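Local coordinates for dehydroquinate synthase (Thermus thermophilus, PDB 1UJN), which probably catalyses the cyclisation of 3-deoxy-D-arabino-heptulosonate 7-phosphate to 3-dehydroquinate, with release of phosphate, using NAD(+) and a zinc or cobalt ion, at residues A[62-67]-A[134-140]; A[78-84]-A[107-111]; A[178-182]-A[316-320]. All coordinates share one frame; numbering follows the deposited sequence.

Contact 1. Residues A[62-67]-A[134-140]; sequences EAAKSL and INLPEGK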
loop_
_atom_site.group_PDB
_atom_site.type_symbol
_atom_site.label_atom_id
_atom_site.label_comp_id
_atom_site.label_asym_id
_atom_site.label_seq_id
_atom_site.Cartn_x
_atom_site.Cartn_y
_atom_site.Cartn_z
ATOM N N GLU A 62 17.519 10.485 -6.143
ATOM C CA GLU A 62 16.102 10.587 -6.473
ATOM C C GLU A 62 15.644 9.723 -7.652
ATOM O O GLU A 62 14.466 9.369 -7.745
ATOM C CB GLU A 62 15.753 12.049 -6.738
ATOM C CG GLU A 62 15.892 12.936 -5.514
ATOM C CD GLU A 62 14.927 12.548 -4.414
ATOM O OE1 GLU A 62 13.735 12.361 -4.723
ATOM O OE2 GLU A 62 15.351 12.439 -3.245
ATOM N N ALA A 63 16.566 9.394 -8.551
ATOM C CA ALA A 63 16.232 8.573 -9.714
ATOM C C ALA A 63 15.743 7.188 -9.298
ATOM O O ALA A 63 15.008 6.536 -10.040
ATOM C CB ALA A 63 17.449 8.447 -10.639
ATOM N N ALA A 64 16.149 6.741 -8.114
ATOM C CA ALA A 64 15.741 5.429 -7.609
ATOM C C ALA A 64 14.275 5.428 -7.183
ATOM O O ALA A 64 13.638 4.373 -7.112
ATOM C CB ALA A 64 16.618 5.024 -6.428
ATOM N N LYS A 65 13.745 6.610 -6.887
ATOM C CA LYS A 65 12.358 6.734 -6.459
ATOM C C LYS A 65 11.455 7.044 -7.647
ATOM O O LYS A 65 10.863 8.121 -7.735
ATOM C CB LYS A 65 12.242 7.818 -5.380
ATOM C CG LYS A 65 12.902 7.417 -4.068
ATOM C CD LYS A 65 12.964 8.557 -3.055
ATOM C CE LYS A 65 11.587 9.118 -2.718
ATOM N NZ LYS A 65 11.690 10.137 -1.626
ATOM N N SER A 66 11.346 6.075 -8.550
ATOM C CA SER A 66 10.542 6.224 -9.754
ATOM C C SER A 66 9.715 4.976 -10.026
ATOM O O SER A 66 10.010 3.900 -9.511
ATOM C CB SER A 66 11.448 6.474 -10.957
ATOM O OG SER A 66 12.173 5.300 -11.274
ATOM N N LEU A 67 8.691 5.126 -10.861
ATOM C CA LEU A 67 7.822 4.010 -11.217
ATOM C C LEU A 67 8.607 2.940 -11.961
ATOM O O LEU A 67 8.345 1.747 -11.815
ATOM C CB LEU A 67 6.662 4.497 -12.091
ATOM C CG LEU A 67 5.538 5.268 -11.394
ATOM C CD1 LEU A 67 4.684 6.002 -12.424
ATOM C CD2 LEU A 67 4.695 4.299 -10.579
ATOM N N ILE A 134 7.603 6.798 -3.723
ATOM C CA ILE A 134 8.385 7.209 -4.877
ATOM C C ILE A 134 7.842 8.533 -5.423
ATOM O O ILE A 134 6.842 9.059 -4.924
ATOM C CB ILE A 134 8.323 6.134 -5.986
ATOM C CG1 ILE A 134 6.863 5.859 -6.365
ATOM C CG2 ILE A 134 8.983 4.836 -5.499
ATOM C CD1 ILE A 134 6.693 4.948 -7.571
ATOM N N ASN A 135 8.505 9.062 -6.449
ATOM C CA ASN A 135 8.096 10.322 -7.061
ATOM C C ASN A 135 7.364 10.087 -8.377
ATOM O O ASN A 135 7.379 8.984 -8.926
ATOM C CB ASN A 135 9.315 11.206 -7.365
ATOM C CG ASN A 135 10.224 11.394 -6.170
ATOM O OD1 ASN A 135 9.766 11.695 -5.069
ATOM N ND2 ASN A 135 11.528 11.233 -6.386
ATOM N N LEU A 136 6.730 11.148 -8.869
ATOM C CA LEU A 136 6.024 11.140 -10.147
ATOM C C LEU A 136 6.499 12.399 -10.865
ATOM O O LEU A 136 7.035 13.311 -10.236
ATOM C CB LEU A 136 4.507 11.242 -9.954
ATOM C CG LEU A 136 3.743 10.092 -9.300
ATOM C CD1 LEU A 136 2.282 10.499 -9.102
ATOM C CD2 LEU A 136 3.845 8.858 -10.169
ATOM N N PRO A 137 6.316 12.465 -12.190
ATOM C CA PRO A 137 6.745 13.658 -12.924
ATOM C C PRO A 137 6.044 14.894 -12.361
ATOM O O PRO A 137 6.597 15.996 -12.366
ATOM C CB PRO A 137 6.308 13.351 -14.351
ATOM C CG PRO A 137 6.502 11.871 -14.434
ATOM C CD PRO A 137 5.925 11.388 -13.116
ATOM N N GLU A 138 4.825 14.693 -11.866
ATOM C CA GLU A 138 4.027 15.773 -11.301
ATOM C C GLU A 138 4.504 16.242 -9.928
ATOM O O GLU A 138 4.054 17.277 -9.435
ATOM C CB GLU A 138 2.558 15.354 -11.193
ATOM C CG GLU A 138 1.837 15.115 -12.521
ATOM C CD GLU A 138 2.345 13.897 -13.272
ATOM O OE1 GLU A 138 2.858 12.963 -12.624
ATOM O OE2 GLU A 138 2.213 13.863 -14.514
ATOM N N GLY A 139 5.395 15.486 -9.295
ATOM C CA GLY A 139 5.868 15.910 -7.991
ATOM C C GLY A 139 6.542 14.851 -7.146
ATOM O O GLY A 139 6.384 13.655 -7.379
ATOM N N LYS A 140 7.291 15.306 -6.151
ATOM C CA LYS A 140 8.009 14.418 -5.249
ATOM C C LYS A 140 7.068 13.745 -4.259
ATOM O O LYS A 140 6.083 14.337 -3.825
ATOM C CB LYS A 140 9.052 15.202 -4.447
ATOM C CG LYS A 140 10.134 15.877 -5.274
ATOM C CD LYS A 140 11.075 14.864 -5.885
ATOM C CE LYS A 140 12.260 15.562 -6.540
ATOM N NZ LYS A 140 13.217 14.601 -7.152
HETATM O O HOH W 1 11.662 12.554 -3.183
HETATM O O HOH W 2 12.595 10.661 -9.147
HETATM O O HOH W 3 8.108 7.915 -11.201
#

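Contact 2. Residues A[78-84]-A[107-111]; sequences AEKGLPR and YLRGV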
loop_
_atom_site.group_PDB
_atom_site.type_symbol
_atom_site.label_atom_id
_atom_site.label_comp_id
_atom_site.label_asym_id
_atom_site.label_seq_id
_atom_site.Cartn_x
_atom_site.Cartn_y
_atom_site.Cartn_z
ATOM N N ALA A 78 9.619 -11.159 -8.092
ATOM C CA ALA A 78 8.702 -12.126 -8.685
ATOM C C ALA A 78 9.476 -13.210 -9.428
ATOM O O ALA A 78 9.202 -14.396 -9.279
ATOM C CB ALA A 78 7.749 -11.419 -9.644
ATOM N N GLU A 79 10.441 -12.785 -10.232
ATOM C CA GLU A 79 11.266 -13.707 -11.005
ATOM C C GLU A 79 11.906 -14.790 -10.140
ATOM O O GLU A 79 12.001 -15.945 -10.554
ATOM C CB GLU A 79 12.355 -12.923 -11.741
ATOM C CG GLU A 79 13.444 -13.787 -12.341
ATOM C CD GLU A 79 14.495 -12.970 -13.057
ATOM O OE1 GLU A 79 14.303 -11.739 -13.181
ATOM O OE2 GLU A 79 15.509 -13.556 -13.499
ATOM N N LYS A 80 12.351 -14.415 -8.943
ATOM C CA LYS A 80 12.990 -15.366 -8.040
ATOM C C LYS A 80 11.959 -16.225 -7.304
ATOM O O LYS A 80 12.287 -17.193 -6.629
ATOM C CB LYS A 80 13.825 -14.577 -7.031
ATOM C CG LYS A 80 15.289 -14.453 -7.460
ATOM C CD LYS A 80 15.692 -13.003 -7.735
ATOM C CE LYS A 80 16.139 -12.784 -9.184
ATOM N NZ LYS A 80 17.577 -13.021 -9.298
ATOM N N GLY A 81 10.687 -15.865 -7.439
ATOM C CA GLY A 81 9.634 -16.619 -6.791
ATOM C C GLY A 81 9.551 -16.416 -5.290
ATOM O O GLY A 81 9.085 -17.296 -4.573
ATOM N N LEU A 82 9.994 -15.261 -4.805
ATOM C CA LEU A 82 9.940 -14.996 -3.368
ATOM C C LEU A 82 8.501 -14.984 -2.868
ATOM O O LEU A 82 7.654 -14.274 -3.406
ATOM C CB LEU A 82 10.621 -13.666 -3.032
ATOM C CG LEU A 82 12.152 -13.713 -3.017
ATOM C CD1 LEU A 82 12.706 -12.329 -2.747
ATOM C CD2 LEU A 82 12.622 -14.688 -1.946
ATOM N N PRO A 83 8.208 -15.784 -1.827
ATOM C CA PRO A 83 6.876 -15.893 -1.230
ATOM C C PRO A 83 6.534 -14.794 -0.227
ATOM O O PRO A 83 7.365 -13.949 0.103
ATOM C CB PRO A 83 6.902 -17.280 -0.598
ATOM C CG PRO A 83 8.312 -17.388 -0.131
ATOM C CD PRO A 83 9.113 -16.814 -1.276
ATOM N N ARG A 84 5.299 -14.833 0.261
ATOM C CA ARG A 84 4.765 -13.832 1.195
ATOM C C ARG A 84 5.503 -13.807 2.549
ATOM O O ARG A 84 5.453 -12.839 3.296
ATOM C CB ARG A 84 3.281 -14.127 1.415
ATOM C CG ARG A 84 2.488 -12.872 1.779
ATOM C CD ARG A 84 0.985 -13.152 1.890
ATOM N NE ARG A 84 0.391 -12.350 2.965
ATOM C CZ ARG A 84 -0.941 -12.163 2.932
ATOM N NH1 ARG A 84 -1.664 -12.695 1.963
ATOM N NH2 ARG A 84 -1.531 -11.441 3.890
ATOM N N TYR A 107 4.608 -5.648 -2.542
ATOM C CA TYR A 107 4.897 -6.938 -3.166
ATOM C C TYR A 107 4.007 -7.964 -2.462
ATOM O O TYR A 107 4.070 -8.101 -1.239
ATOM C CB TYR A 107 6.376 -7.309 -2.985
ATOM C CG TYR A 107 6.742 -8.650 -3.601
ATOM C CD1 TYR A 107 6.639 -8.856 -4.975
ATOM C CD2 TYR A 107 7.151 -9.721 -2.804
ATOM C CE1 TYR A 107 6.931 -10.096 -5.546
ATOM C CE2 TYR A 107 7.446 -10.971 -3.366
ATOM C CZ TYR A 107 7.330 -11.146 -4.738
ATOM O OH TYR A 107 7.610 -12.371 -5.309
ATOM N N LEU A 108 3.177 -8.667 -3.235
ATOM C CA LEU A 108 2.242 -9.661 -2.695
ATOM C C LEU A 108 1.366 -9.044 -1.601
ATOM O O LEU A 108 0.901 -9.725 -0.692
ATOM C CB LEU A 108 3.005 -10.873 -2.149
ATOM C CG LEU A 108 3.883 -11.603 -3.173
ATOM C CD1 LEU A 108 4.611 -12.760 -2.505
ATOM C CD2 LEU A 108 3.021 -12.097 -4.326
ATOM N N ARG A 109 1.141 -7.741 -1.725
ATOM C CA ARG A 109 0.343 -6.949 -0.801
ATOM C C ARG A 109 1.025 -6.735 0.547
ATOM O O ARG A 109 0.374 -6.392 1.534
ATOM C CB ARG A 109 -1.064 -7.550 -0.602
ATOM C CG ARG A 109 -1.838 -7.746 -1.907
ATOM C CD ARG A 109 -3.341 -7.861 -1.665
ATOM N NE ARG A 109 -4.072 -8.129 -2.901
ATOM C CZ ARG A 109 -4.327 -9.344 -3.375
ATOM N NH1 ARG A 109 -3.910 -10.423 -2.717
ATOM N NH2 ARG A 109 -5.006 -9.482 -4.510
ATOM N N GLY A 110 2.338 -6.937 0.584
ATOM C CA GLY A 110 3.066 -6.684 1.810
ATOM C C GLY A 110 3.911 -7.782 2.412
ATOM O O GLY A 110 3.404 -8.839 2.773
ATOM N N VAL A 111 5.209 -7.512 2.523
ATOM C CA VAL A 111 6.151 -8.437 3.136
ATOM C C VAL A 111 7.008 -7.638 4.114
ATOM O O VAL A 111 7.091 -6.409 4.035
ATOM C CB VAL A 111 7.076 -9.118 2.101
ATOM C CG1 VAL A 111 6.239 -9.959 1.128
ATOM C CG2 VAL A 111 7.898 -8.063 1.348
HETATM O O HOH W 4 3.431 -11.055 4.405
#

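Contact 3. Residues A[178-182]-A[316-320]; sequences GLIAG and APGRL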
loop_
_atom_site.group_PDB
_atom_site.type_symbol
_atom_site.label_atom_id
_atom_site.label_comp_id
_atom_site.label_asym_id
_atom_site.label_seq_id
_atom_site.Cartn_x
_atom_site.Cartn_y
_atom_site.Cartn_z
ATOM N N GLY A 178 16.307 18.821 18.289
ATOM C CA GLY A 178 16.760 19.501 19.490
ATOM C C GLY A 178 15.870 20.689 19.804
ATOM O O GLY A 178 15.468 20.896 20.955
ATOM N N LEU A 179 15.554 21.469 18.776
ATOM C CA LEU A 179 14.698 22.634 18.945
ATOM C C LEU A 179 13.274 22.210 19.307
ATOM O O LEU A 179 12.608 22.860 20.113
ATOM C CB LEU A 179 14.676 23.464 17.659
ATOM C CG LEU A 179 15.991 24.129 17.248
ATOM C CD1 LEU A 179 15.811 24.822 15.907
ATOM C CD2 LEU A 179 16.418 25.128 18.317
ATOM N N ILE A 180 12.814 21.116 18.709
ATOM C CA ILE A 180 11.469 20.613 18.962
ATOM C C ILE A 180 11.300 20.070 20.384
ATOM O O ILE A 180 10.322 20.387 21.065
ATOM C CB ILE A 180 11.097 19.501 17.960
ATOM C CG1 ILE A 180 11.024 20.079 16.543
ATOM C CG2 ILE A 180 9.759 18.884 18.335
ATOM C CD1 ILE A 180 10.764 19.043 15.468
ATOM N N ALA A 181 12.255 19.263 20.832
ATOM C CA ALA A 181 12.187 18.668 22.165
ATOM C C ALA A 181 12.723 19.565 23.280
ATOM O O ALA A 181 12.349 19.406 24.445
ATOM C CB ALA A 181 12.936 17.338 22.172
ATOM N N GLY A 182 13.591 20.507 22.924
ATOM C CA GLY A 182 14.177 21.378 23.926
ATOM C C GLY A 182 15.424 20.704 24.472
ATOM O O GLY A 182 15.858 20.972 25.593
ATOM N N ALA A 316 10.839 29.046 21.864
ATOM C CA ALA A 316 11.905 28.665 22.783
ATOM C C ALA A 316 12.128 27.178 22.574
ATOM O O ALA A 316 11.221 26.470 22.141
ATOM C CB ALA A 316 11.486 28.936 24.226
ATOM N N PRO A 317 13.342 26.683 22.857
ATOM C CA PRO A 317 13.578 25.249 22.666
ATOM C C PRO A 317 12.527 24.450 23.434
ATOM O O PRO A 317 12.351 24.645 24.636
ATOM C CB PRO A 317 14.985 25.056 23.228
ATOM C CG PRO A 317 15.642 26.376 22.935
ATOM C CD PRO A 317 14.563 27.364 23.322
ATOM N N GLY A 318 11.818 23.567 22.737
ATOM C CA GLY A 318 10.795 22.768 23.385
ATOM C C GLY A 318 9.452 23.473 23.462
ATOM O O GLY A 318 8.436 22.861 23.801
ATOM N N ARG A 319 9.438 24.765 23.155
ATOM C CA ARG A 319 8.197 25.530 23.193
ATOM C C ARG A 319 7.912 26.145 21.828
ATOM O O ARG A 319 8.402 27.231 21.503
ATOM C CB ARG A 319 8.281 26.625 24.260
ATOM C CG ARG A 319 6.948 27.305 24.548
ATOM C CD ARG A 319 7.005 28.089 25.853
ATOM N NE ARG A 319 7.896 29.242 25.780
ATOM C CZ ARG A 319 7.648 30.335 25.066
ATOM N NH1 ARG A 319 6.530 30.428 24.358
ATOM N NH2 ARG A 319 8.513 31.340 25.069
ATOM N N LEU A 320 7.117 25.440 21.032
ATOM C CA LEU A 320 6.768 25.901 19.698
ATOM C C LEU A 320 5.263 26.001 19.487
ATOM O O LEU A 320 4.472 25.393 20.213
ATOM C CB LEU A 320 7.354 24.955 18.644
ATOM C CG LEU A 320 8.875 24.829 18.530
ATOM C CD1 LEU A 320 9.441 24.114 19.744
ATOM C CD2 LEU A 320 9.206 24.064 17.261
#

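Contact 1. Residues A[62-67]-A[134-140]
Asn135 meets Glu62 and Lys65 where the loop between strand 55-58 and helix 67-80 lies against the beta hairpin of strands 131-136 and 144-146. The backbones are joined by Asn135 N donating to Lys65 O at 2.8 Å; the donor lies 48° out of the carbonyl plane, so the bond does not follow a lone pair. From there the Asn135 side chain can be traced outward. Its CB packs 3.5 Å from the same Lys65 O. CG lies 3.7 Å from Lys65 O, and ND2 is 3.6 Å from Lys65 CB as the two side chains cross at a slant. At the tip, ND2 donates to Glu62 OE1 at 3.0 Å, nearly along the C-O axis of that oxygen, with the carboxylate and amide planes only 28° apart. ND2 also donates to a water bound to Glu62 O, while OD1 accepts from Asn141 N and lies beside a second water, which accepts from Lys65 NZ and touches Glu62 OE1. Because Glu62 is bent at chi2 (-64°), its carboxylate folds back to this amide and also reaches Lys140, whose NZ forms a long, weak salt bridge of 3.3 Å to OE1. Lys65 NZ has its main partner in Asp98 of helix 94-106. Beside the polar cluster, toward the start of helix 67-80, lies an apolar patch: Leu67 spreads its two methyls, CD2 resting 3.7 Å from Ile134 CD1 and CD1 equally near Leu136 CD2. Farther along the hairpin turn, Glu138 OE1 is hydrogen-bonded to Ser75 OG of the second subunit. With both ends of its amide engaged, Asn135 is held against flipping. Glu62 OE1 is shared by Asn135 and, weakly, by Lys140, so the fixed carboxylate may in turn guide the amine of this predicted NAD(+)-binding lysine.

Contact 2. Residues A[78-84]-A[107-111]
Tyr107 reaches with its hydroxyl to Leu82, joining two helix-to-strand connections of the Rossmann-like N-terminal domain. Helix 67-80 ends in a Schellman motif, with Gly81 at positive phi, and leads to strand 87-92; helix 94-106 ends at a type I' turn, Tyr107 to Gly110, and leads to the neighbouring parallel strand 112-117. The second connection completes a beta-alpha-beta crossover. The tight part surrounds the buried tyrosine. CG stands opposite the backbone N (chi1 179°), which extends the ring to the C-terminal end of helix 67-80, where OH donates to Leu82 O at 2.7 Å. This bond lies in the carbonyl plane and on a lone pair, with a C=O...OH angle of 137°. The acceptor oxygen sits at the ring edge, also 3.3 Å from Tyr107 CE2, while Tyr107 CE1 comes within 3.9 Å of Ala78 N. Leu108 covers one ring face from its own segment, its CG placed 3.6 Å above the plane toward the rim. The CD1 branch of Leu108 then wedges against the other backbone, 3.5 Å from both Leu82 O and Arg84 N. Leu74 and Leu77 of helix 67-80 enclose the ring further, and Leu142 of the second subunit packs on it too, so this core also belongs to the dimer interface. Toward Arg84 the packing thins. Val111 CG1 comes no nearer than 3.7 Å to Arg84 O, and the exposed arginine chain runs alongside Gly110 without a direct polar bond to it, although Phe146 of the second subunit packs against it. Here a water takes over the bridging: it donates to Arg84 O and Gly110 O, and sits in plane at the guanidinium edge, its oxygen 3.6 Å from Arg84 NE, too far to count as a bond.

Contact 3. Residues A[178-182]-A[316-320]
Leu179 opens the contact between the C-terminal turn of helix 164-181 and the tight turn linking strands 311-314 and 319-323. Its carbonyl oxygen takes the N-H of Gly318 at 2.8 Å; the N-H...O angle of 164° makes the bond nearly straight. Leu320 supplies a methyl to the same oxygen, CD1 lying 3.4 Å from Leu179 O; its CG lies anti to the carbonyl carbon (chi1 -64°), which sends the isobutyl group to the helix end. At Ile180 the backbone again does the closest touching: its O receives a CA-H...O contact from Gly318 CA at 3.4 Å, with an angle of 166° at the hydrogen. The Ile180 side chain meets the turn more loosely, CG1 standing 4.4 Å from Leu320 CD2. Ala181 points its methyl away from the turn, where it touches Val209 and Arg212 of helix 199-216, but its carbonyl carbon is 3.7 Å from Gly318 CA. Gly182 leaves the helix with positive phi and brings its CA 3.5 Å from Pro317 C. The two glycines thus meet backbone to backbone, Gly182 CA 3.4 Å from Gly318 N. Gly318 is at the third position of a type II turn, Ala316 to Arg319, where positive phi is standard; the ring of Pro317, one residue earlier, has its CB against Gly182 CA. Such an arrangement gives the helix C-terminus outside donors: an N-H and a polarised C-H face carbonyls of the last turn, which probably offsets part of the negative end of the helix dipole while fixing the hairpin turn to the end of helix 164-181.

How the contacts relate
Contact 2 is nested along the chain within the loop closed by contact 1, their centres 23 Å apart and their nearest atoms about 12 Å apart; helix 67-80 runs from one to the other, and both touch the second subunit. Contact 3 lies across the chain's centre from them, its centre 33 Å from contact 1's and 43 Å from contact 2's, and does not touch the other subunit. Contacts 1 and 3 both come near the predicted metal site: Glu62 is about 7 Å, side chain to side chain, from His247, and Ile180 about 7 Å from His231. Contact 1 also holds Lys140, predicted to bind NAD(+), whereas contact 2 lies away from these sites.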